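Local structure of Blr6230 protein (Bradyrhizobium diazoefficiens USDA 110, 5NGG) at residues A[121-124]-A[130-133]; A[41-46]-A[244-249]; A[203-208]-A[285-290]. The protein is a subclass B3 metallo-beta-lactamase, a zinc-dependent enzyme of the kind that hydrolyses the beta-lactam ring of antibiotics. All blocks are in the same frame, centred on the assembly; numbering follows the deposited sequence. Where two conformers were deposited one is given.

Overall arrangement
The three contacts illustrate how chemistry follows place in an alpha-beta/beta-alpha fold. Interactions 1 and 2 are buried and apolar, on opposite sides of the chain's centre, about 25 Å apart between centres, and both reach the seven-stranded sheet: interaction 1 packs a helix on the inner strand 120-124, interaction 2 sets a turn and helix start against strand 41-44 at the sheet's edge. Interaction 3 lies farther out, where a loop beside the zinc site takes a side-chain hydrogen bond from a largely exposed part of helix 268-291. Interactions 2 and 3 come within about 6 Å at their nearest atoms and use successive helices, 248-253 and 268-291.

Interaction 1 (A[121-124]-A[130-133]); sequences LVAG and LLEG
With CG turned beside its backbone N and anti to the carbonyl carbon (chi1 -69°), Leu131 leans from helix 128-133 toward the strand and presents one branch, CD1, to Ala123. Leu121 reaches the same branch from the other touching position of the strand, its CG lying opposite the backbone N (chi1 173°) and its CD2 directed at the helix. The contact thus converges on a single methyl. Leu131 CD1 meets Ala123 CB at 3.4 Å, tighter than usual for two carbons, whereas Leu121 CD2 stays at a looser 4.5 Å from Leu131 CD1. The small methyl of Ala123 lets the leucine branch come in close, although the backbones remain well separated, with 8.7 Å between the CA atoms of Ala123 and Leu131. No hydrogen bond crosses between the segments, and all three touching residues are buried. Phe110 of helix 110-117 packs on both leucines and extends the apolar cluster, while Val152 adds a further contact to Leu131. Strand 120-124 is itself held by backbone bonds to its neighbours, including Val122 with Ile97 and Ala123 with Arg154. Residues two apart on the strand, Leu121 and Ala123, offer one sheet face to one helical leucine. This is the strand-to-helix packing of a beta-alpha-beta unit, here formed by strand 120-124, helix 128-133 and strand 154-156 within the metallo-beta-lactamase fold.

Interaction 2 (A[41-46]-A[244-249]); sequences FQLIDN and EVYGMQ
The ring of Phe41 receives the sulfur of Met248 at its edge, near the ring plane, while the ring of Tyr49 meets it with the two planes about 15° apart. The sulfur contact is a Met-aromatic interaction: SD of Met248 lies 5.0 Å from the centroid of the Phe41 ring and 75° off its normal. It faces the CE1-CZ side of the ring, with Phe41 CE1 3.8 Å from Met248 SD. The methionine chain is bent at chi2 and chi3, and the two side chains slide past each other in opposite directions instead of meeting end on. Tyr246 offers a second flat group, approached obliquely by a methyl of Leu43, whose CD1 lies 4.4 Å from Tyr246 CE2. The phenol oxygen has a polar partner of its own, the hydroxyl of Tyr58, to which it is hydrogen-bonded. Together these side chains join edge strand 41-44 to the turn that leads into helix 248-253, where Gly247 occupies the N-cap position. Tyr49, on the adjacent strand 47-49, also touches both Met248 and Tyr246. At the end of strand 41-44 a classic beta bulge sets Leu43 and Ile44 both opposite Ile47, and the chain then reverses through Asp45 and Asn46. The end of Gln42 is tied to this reversal: its NE2 donates an almost straight hydrogen bond, 172° at the hydrogen, to Asp45 O at 2.8 Å.

Interaction 3 (A[203-208]-A[285-290]); sequences GTVALN and AKQTAA. With ACT (acetate ion), chain F.
Val205 to Asn208 form a type II' beta turn, closed by the bond from Asn208 N to Val205 O at 2.9 Å, with Ala206 taking the positive phi (52°) of its first inner position. Residues 285-290 lie on regular helix near the end of helix 268-291, and Ala289 N bonds back to Ala285 O. The backbones stay far apart, 10.2 Å between the CA atoms of Asn208 and Gln287, and a long side chain bridges them. Gln287 does this: beyond CG its chain runs extended and carries the amide to the loop. Its NE2 donates to Asn208 O at 3.1 Å, arriving in the carbonyl plane, although the acceptor is tilted 16° from the glutamine's own amide plane. The amide's other end is also used, since Gln287 OE1 accepts from Leu210 N; bonds at both ends fix the rotation of the group. Val205, coming from the opposite direction, brings CG1 to 3.9 Å from Gln287 NE2 and so packs beside the donor. The side chain of Asn208 leads away from the helix, where OD1 bonds to Tyr136 OH and ND2 to Tyr223 OH and His177 O. On the other side of the turn Thr204 OG1 donates to an oxygen of the acetate ion at 2.7 Å. Thr204 O pairs with ND1 of His177, a zinc ligand, in a second-shell bond consistent with orienting the imidazole. The contact thus joins the C-terminal helix to a loop bordering the zinc centre of a subclass B3 metallo-beta-lactamase, beside the bound acetate.

Interaction 1 (A[121-124]-A[130-133])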
loop_
_atom_site.group_PDB
_atom_site.type_symbol
_atom_site.label_atom_id
_atom_site.label_comp_id
_atom_site.label_asym_id
_atom_site.label_seq_id
_atom_site.Cartn_x
_atom_site.Cartn_y
_atom_site.Cartn_z
ATOM N N LEU A 121 9.730 10.067 -6.677
ATOM C CA LEU A 121 9.042 8.804 -6.445
ATOM C C LEU A 121 10.064 7.733 -6.056
ATOM O O LEU A 121 11.071 7.522 -6.758
ATOM C CB LEU A 121 8.272 8.356 -7.692
ATOM C CG LEU A 121 7.625 6.952 -7.642
ATOM C CD1 LEU A 121 6.569 6.823 -6.546
ATOM C CD2 LEU A 121 7.026 6.557 -9.000
ATOM N N VAL A 122 9.754 7.055 -4.949
ATOM C CA VAL A 122 10.592 5.977 -4.398
ATOM C C VAL A 122 9.773 4.683 -4.355
ATOM O O VAL A 122 8.656 4.693 -3.835
ATOM C CB VAL A 122 11.027 6.348 -2.977
ATOM C CG1 VAL A 122 12.004 5.305 -2.438
ATOM C CG2 VAL A 122 11.652 7.730 -2.971
ATOM N N ALA A 123 10.323 3.591 -4.881
ATOM C CA ALA A 123 9.588 2.337 -4.989
ATOM C C ALA A 123 10.564 1.168 -5.043
ATOM O O ALA A 123 11.741 1.320 -5.382
ATOM C CB ALA A 123 8.687 2.344 -6.229
ATOM N N GLY A 124 10.039 -0.015 -4.740
ATOM C CA GLY A 124 10.810 -1.241 -4.813
ATOM C C GLY A 124 11.366 -1.468 -6.207
ATOM O O GLY A 124 10.651 -1.366 -7.217
ATOM N N LEU A 130 7.041 -1.953 -13.877
ATOM C CA LEU A 130 5.575 -1.819 -13.829
ATOM C C LEU A 130 5.173 -0.349 -13.758
ATOM O O LEU A 130 4.285 0.116 -14.475
ATOM C CB LEU A 130 5.001 -2.563 -12.621
ATOM C CG LEU A 130 4.835 -4.081 -12.676
ATOM C CD1 LEU A 130 6.133 -4.819 -12.933
ATOM C CD2 LEU A 130 4.211 -4.549 -11.365
ATOM N N LEU A 131 5.816 0.395 -12.860
ATOM C CA LEU A 131 5.549 1.829 -12.715
ATOM C C LEU A 131 5.878 2.586 -13.995
ATOM O O LEU A 131 5.107 3.460 -14.413
ATOM C CB LEU A 131 6.355 2.392 -11.543
ATOM C CG LEU A 131 5.869 1.893 -10.179
ATOM C CD1 LEU A 131 6.929 2.104 -9.109
ATOM C CD2 LEU A 131 4.594 2.600 -9.792
ATOM N N GLU A 132 7.028 2.272 -14.575
ATOM C CA GLU A 132 7.506 2.997 -15.743
ATOM C C GLU A 132 6.760 2.612 -17.003
ATOM O O GLU A 132 6.768 3.372 -17.969
ATOM C CB GLU A 132 9.021 2.862 -15.866
ATOM C CG GLU A 132 9.721 3.500 -14.666
ATOM C CD GLU A 132 11.160 3.914 -14.857
ATOM O OE1 GLU A 132 11.801 3.487 -15.833
ATOM O OE2 GLU A 132 11.642 4.638 -13.965
ATOM N N GLY A 133 6.107 1.457 -17.015
ATOM C CA GLY A 133 5.300 1.031 -18.156
ATOM C C GLY A 133 3.811 1.285 -18.003
ATOM O O GLY A 133 3.099 1.324 -18.989
#

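Interaction 2 (A[41-46]-A[244-249])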
loop_
_atom_site.group_PDB
_atom_site.type_symbol
_atom_site.label_atom_id
_atom_site.label_comp_id
_atom_site.label_asym_id
_atom_site.label_seq_id
_atom_site.Cartn_x
_atom_site.Cartn_y
_atom_site.Cartn_z
ATOM N N PHE A 41 -8.265 12.067 8.521
ATOM C CA PHE A 41 -8.020 12.209 9.955
ATOM C C PHE A 41 -6.571 11.938 10.297
ATOM O O PHE A 41 -5.829 11.256 9.584
ATOM C CB PHE A 41 -8.928 11.284 10.784
ATOM C CG PHE A 41 -8.677 9.801 10.592
ATOM C CD1 PHE A 41 -9.218 9.106 9.505
ATOM C CD2 PHE A 41 -7.882 9.105 11.497
ATOM C CE1 PHE A 41 -8.984 7.748 9.339
ATOM C CE2 PHE A 41 -7.657 7.739 11.333
ATOM C CZ PHE A 41 -8.200 7.061 10.242
ATOM N N GLN A 42 -6.148 12.487 11.425
ATOM C CA GLN A 42 -4.848 12.185 12.045
ATOM C C GLN A 42 -4.943 10.800 12.686
ATOM O O GLN A 42 -5.736 10.596 13.611
ATOM C CB GLN A 42 -4.500 13.253 13.099
ATOM C CG GLN A 42 -3.114 13.047 13.700
ATOM C CD GLN A 42 -2.800 14.039 14.798
ATOM O OE1 GLN A 42 -3.680 14.748 15.287
ATOM N NE2 GLN A 42 -1.550 14.080 15.206
ATOM N N LEU A 43 -4.151 9.852 12.201
ATOM C CA LEU A 43 -4.221 8.463 12.616
ATOM C C LEU A 43 -3.335 8.211 13.851
ATOM O O LEU A 43 -3.821 7.721 14.881
ATOM C CB LEU A 43 -3.905 7.584 11.396
ATOM C CG LEU A 43 -4.125 6.098 11.559
ATOM C CD1 LEU A 43 -4.359 5.442 10.180
ATOM C CD2 LEU A 43 -2.943 5.419 12.258
ATOM N N ILE A 44 -2.039 8.510 13.751
ATOM C CA ILE A 44 -1.134 8.463 14.913
ATOM C C ILE A 44 0.024 9.411 14.629
ATOM O O ILE A 44 0.590 9.403 13.553
ATOM C CB ILE A 44 -0.636 7.033 15.233
ATOM C CG1 ILE A 44 0.123 7.024 16.568
ATOM C CG2 ILE A 44 0.189 6.421 14.084
ATOM C CD1 ILE A 44 0.333 5.627 17.140
ATOM N N ASP A 45 0.314 10.277 15.591
ATOM C CA ASP A 45 1.446 11.206 15.522
ATOM C C ASP A 45 1.393 11.943 14.164
ATOM O O ASP A 45 0.403 12.636 13.894
ATOM C CB ASP A 45 2.748 10.459 15.807
ATOM C CG ASP A 45 3.924 11.370 16.122
ATOM O OD1 ASP A 45 3.768 12.618 16.203
ATOM O OD2 ASP A 45 5.040 10.808 16.293
ATOM N N ASN A 46 2.430 11.822 13.333
ATOM C CA ASN A 46 2.528 12.561 12.081
ATOM C C ASN A 46 2.015 11.805 10.855
ATOM O O ASN A 46 2.308 12.204 9.741
ATOM C CB ASN A 46 3.956 13.071 11.868
ATOM C CG ASN A 46 5.011 11.994 11.791
ATOM O OD1 ASN A 46 4.903 10.937 12.425
ATOM N ND2 ASN A 46 6.088 12.301 11.077
ATOM N N GLU A 244 -9.215 -2.443 4.905
ATOM C CA GLU A 244 -9.547 -3.798 5.325
ATOM C C GLU A 244 -8.365 -4.558 5.920
ATOM O O GLU A 244 -8.572 -5.426 6.785
ATOM C CB GLU A 244 -10.147 -4.556 4.140
ATOM C CG GLU A 244 -11.500 -3.999 3.721
ATOM C CD GLU A 244 -11.453 -2.942 2.616
ATOM O OE1 GLU A 244 -10.419 -2.269 2.362
ATOM O OE2 GLU A 244 -12.511 -2.770 1.976
ATOM N N VAL A 245 -7.138 -4.197 5.523
ATOM C CA VAL A 245 -5.910 -4.838 6.044
ATOM C C VAL A 245 -5.854 -4.749 7.576
ATOM O O VAL A 245 -5.337 -5.647 8.232
ATOM C CB VAL A 245 -4.638 -4.200 5.421
ATOM C CG1 VAL A 245 -3.348 -4.550 6.162
ATOM C CG2 VAL A 245 -4.510 -4.545 3.943
ATOM N N TYR A 246 -6.358 -3.648 8.137
ATOM C CA TYR A 246 -6.186 -3.352 9.546
ATOM C C TYR A 246 -7.465 -2.873 10.217
ATOM O O TYR A 246 -7.402 -2.321 11.302
ATOM C CB TYR A 246 -5.008 -2.386 9.759
ATOM C CG TYR A 246 -5.139 -1.051 9.082
ATOM C CD1 TYR A 246 -4.879 -0.907 7.720
ATOM C CD2 TYR A 246 -5.521 0.086 9.790
ATOM C CE1 TYR A 246 -4.994 0.319 7.092
ATOM C CE2 TYR A 246 -5.606 1.328 9.162
ATOM C CZ TYR A 246 -5.365 1.447 7.806
ATOM O OH TYR A 246 -5.457 2.686 7.205
ATOM N N GLY A 247 -8.624 -3.106 9.616
ATOM C CA GLY A 247 -9.878 -2.738 10.241
ATOM C C GLY A 247 -9.929 -1.260 10.587
ATOM O O GLY A 247 -10.298 -0.886 11.686
ATOM N N MET A 248 -9.589 -0.426 9.603
ATOM C CA MET A 248 -9.449 1.009 9.834
ATOM C C MET A 248 -10.699 1.675 10.412
ATOM O O MET A 248 -10.601 2.427 11.378
ATOM C CB MET A 248 -9.056 1.705 8.525
ATOM C CG MET A 248 -8.802 3.207 8.651
ATOM S SD MET A 248 -10.270 4.247 8.493
ATOM C CE MET A 248 -10.624 4.053 6.746
ATOM N N GLN A 249 -11.860 1.396 9.823
ATOM C CA GLN A 249 -13.052 2.155 10.156
ATOM C C GLN A 249 -13.451 1.880 11.608
ATOM O O GLN A 249 -13.881 2.774 12.348
ATOM C CB GLN A 249 -14.170 1.814 9.144
ATOM C CG GLN A 249 -13.897 2.244 7.698
ATOM C CD GLN A 249 -13.174 1.212 6.791
ATOM O OE1 GLN A 249 -12.338 0.366 7.257
ATOM N NE2 GLN A 249 -13.441 1.315 5.463
#

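Interaction 3 (A[203-208]-A[285-290])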
loop_
_atom_site.group_PDB
_atom_site.type_symbol
_atom_site.label_atom_id
_atom_site.label_comp_id
_atom_site.label_asym_id
_atom_site.label_seq_id
_atom_site.Cartn_x
_atom_site.Cartn_y
_atom_site.Cartn_z
ATOM N N GLY A 203 -0.587 -8.676 0.916
ATOM C CA GLY A 203 -0.260 -10.081 0.677
ATOM C C GLY A 203 -1.421 -10.909 0.144
ATOM O O GLY A 203 -1.416 -12.134 0.308
ATOM N N THR A 204 -2.393 -10.268 -0.499
ATOM C CA THR A 204 -3.540 -10.966 -1.055
ATOM C C THR A 204 -3.172 -11.602 -2.406
ATOM O O THR A 204 -2.277 -11.103 -3.106
ATOM C CB THR A 204 -4.726 -10.027 -1.275
ATOM O OG1 THR A 204 -4.328 -9.043 -2.208
ATOM C CG2 THR A 204 -5.196 -9.371 0.036
ATOM N N VAL A 205 -3.863 -12.676 -2.781
ATOM C CA VAL A 205 -3.707 -13.261 -4.108
ATOM C C VAL A 205 -4.356 -12.382 -5.181
ATOM O O VAL A 205 -3.757 -12.128 -6.233
ATOM C CB VAL A 205 -4.245 -14.694 -4.141
ATOM C CG1 VAL A 205 -4.221 -15.247 -5.555
ATOM C CG2 VAL A 205 -3.391 -15.587 -3.232
ATOM N N ALA A 206 -5.583 -11.927 -4.912
ATOM C CA ALA A 206 -6.302 -10.970 -5.762
ATOM C C ALA A 206 -6.298 -11.490 -7.212
ATOM O O ALA A 206 -6.750 -12.621 -7.426
ATOM C CB ALA A 206 -5.715 -9.573 -5.573
ATOM N N LEU A 207 -5.821 -10.716 -8.187
ATOM C CA LEU A 207 -5.869 -11.087 -9.603
ATOM C C LEU A 207 -4.672 -11.918 -10.047
ATOM O O LEU A 207 -4.599 -12.288 -11.208
ATOM C CB LEU A 207 -5.982 -9.844 -10.493
ATOM C CG LEU A 207 -7.219 -8.991 -10.280
ATOM C CD1 LEU A 207 -7.130 -7.811 -11.230
ATOM C CD2 LEU A 207 -8.510 -9.790 -10.492
ATOM N N ASN A 208 -3.715 -12.186 -9.166
ATOM C CA ASN A 208 -2.506 -12.879 -9.609
ATOM C C ASN A 208 -2.718 -14.360 -9.933
ATOM O O ASN A 208 -3.510 -15.052 -9.296
ATOM C CB ASN A 208 -1.417 -12.760 -8.553
ATOM C CG ASN A 208 -0.888 -11.350 -8.437
ATOM O OD1 ASN A 208 -0.857 -10.579 -9.423
ATOM N ND2 ASN A 208 -0.422 -10.997 -7.259
ATOM N N ALA A 285 -4.624 -24.036 -4.209
ATOM C CA ALA A 285 -5.342 -25.285 -4.492
ATOM C C ALA A 285 -6.394 -25.082 -5.573
ATOM O O ALA A 285 -6.541 -25.913 -6.473
ATOM C CB ALA A 285 -5.978 -25.840 -3.219
ATOM N N LYS A 286 -7.112 -23.975 -5.502
ATOM C CA LYS A 286 -8.150 -23.688 -6.484
ATOM C C LYS A 286 -7.566 -23.526 -7.889
ATOM O O LYS A 286 -8.076 -24.083 -8.878
ATOM C CB LYS A 286 -8.905 -22.423 -6.079
ATOM C CG LYS A 286 -9.968 -21.962 -7.067
ATOM C CD LYS A 286 -10.677 -20.725 -6.540
ATOM C CE LYS A 286 -11.591 -20.109 -7.592
ATOM N NZ LYS A 286 -12.531 -19.127 -6.994
ATOM N N GLN A 287 -6.513 -22.724 -7.991
ATOM C CA GLN A 287 -5.881 -22.501 -9.294
ATOM C C GLN A 287 -5.227 -23.758 -9.834
ATOM O O GLN A 287 -5.242 -23.987 -11.037
ATOM C CB GLN A 287 -4.857 -21.374 -9.188
ATOM C CG GLN A 287 -5.475 -20.016 -8.905
ATOM C CD GLN A 287 -4.491 -18.879 -9.057
ATOM O OE1 GLN A 287 -3.439 -19.034 -9.710
ATOM N NE2 GLN A 287 -4.821 -17.724 -8.460
ATOM N N THR A 288 -4.645 -24.568 -8.952
ATOM C CA THR A 288 -4.060 -25.835 -9.367
ATOM C C THR A 288 -5.141 -26.746 -9.932
ATOM O O THR A 288 -4.947 -27.357 -10.997
ATOM C CB THR A 288 -3.322 -26.489 -8.192
ATOM O OG1 THR A 288 -2.249 -25.626 -7.794
ATOM C CG2 THR A 288 -2.736 -27.840 -8.540
ATOM N N ALA A 289 -6.271 -26.858 -9.237
ATOM C CA ALA A 289 -7.373 -27.688 -9.749
ATOM C C ALA A 289 -7.899 -27.172 -11.092
ATOM O O ALA A 289 -8.241 -27.945 -11.985
ATOM C CB ALA A 289 -8.508 -27.788 -8.743
ATOM N N ALA A 290 -7.958 -25.855 -11.239
ATOM C CA ALA A 290 -8.449 -25.240 -12.486
ATOM C C ALA A 290 -7.556 -25.484 -13.692
ATOM O O ALA A 290 -8.033 -25.409 -14.815
ATOM C CB ALA A 290 -8.675 -23.752 -12.301
HETATM C C ACT F . -4.656 -5.516 -2.752
HETATM O O ACT F . -4.375 -6.370 -1.898
HETATM O OXT ACT F . -3.951 -4.483 -2.900
HETATM C CH3 ACT F . -5.881 -5.760 -3.580
#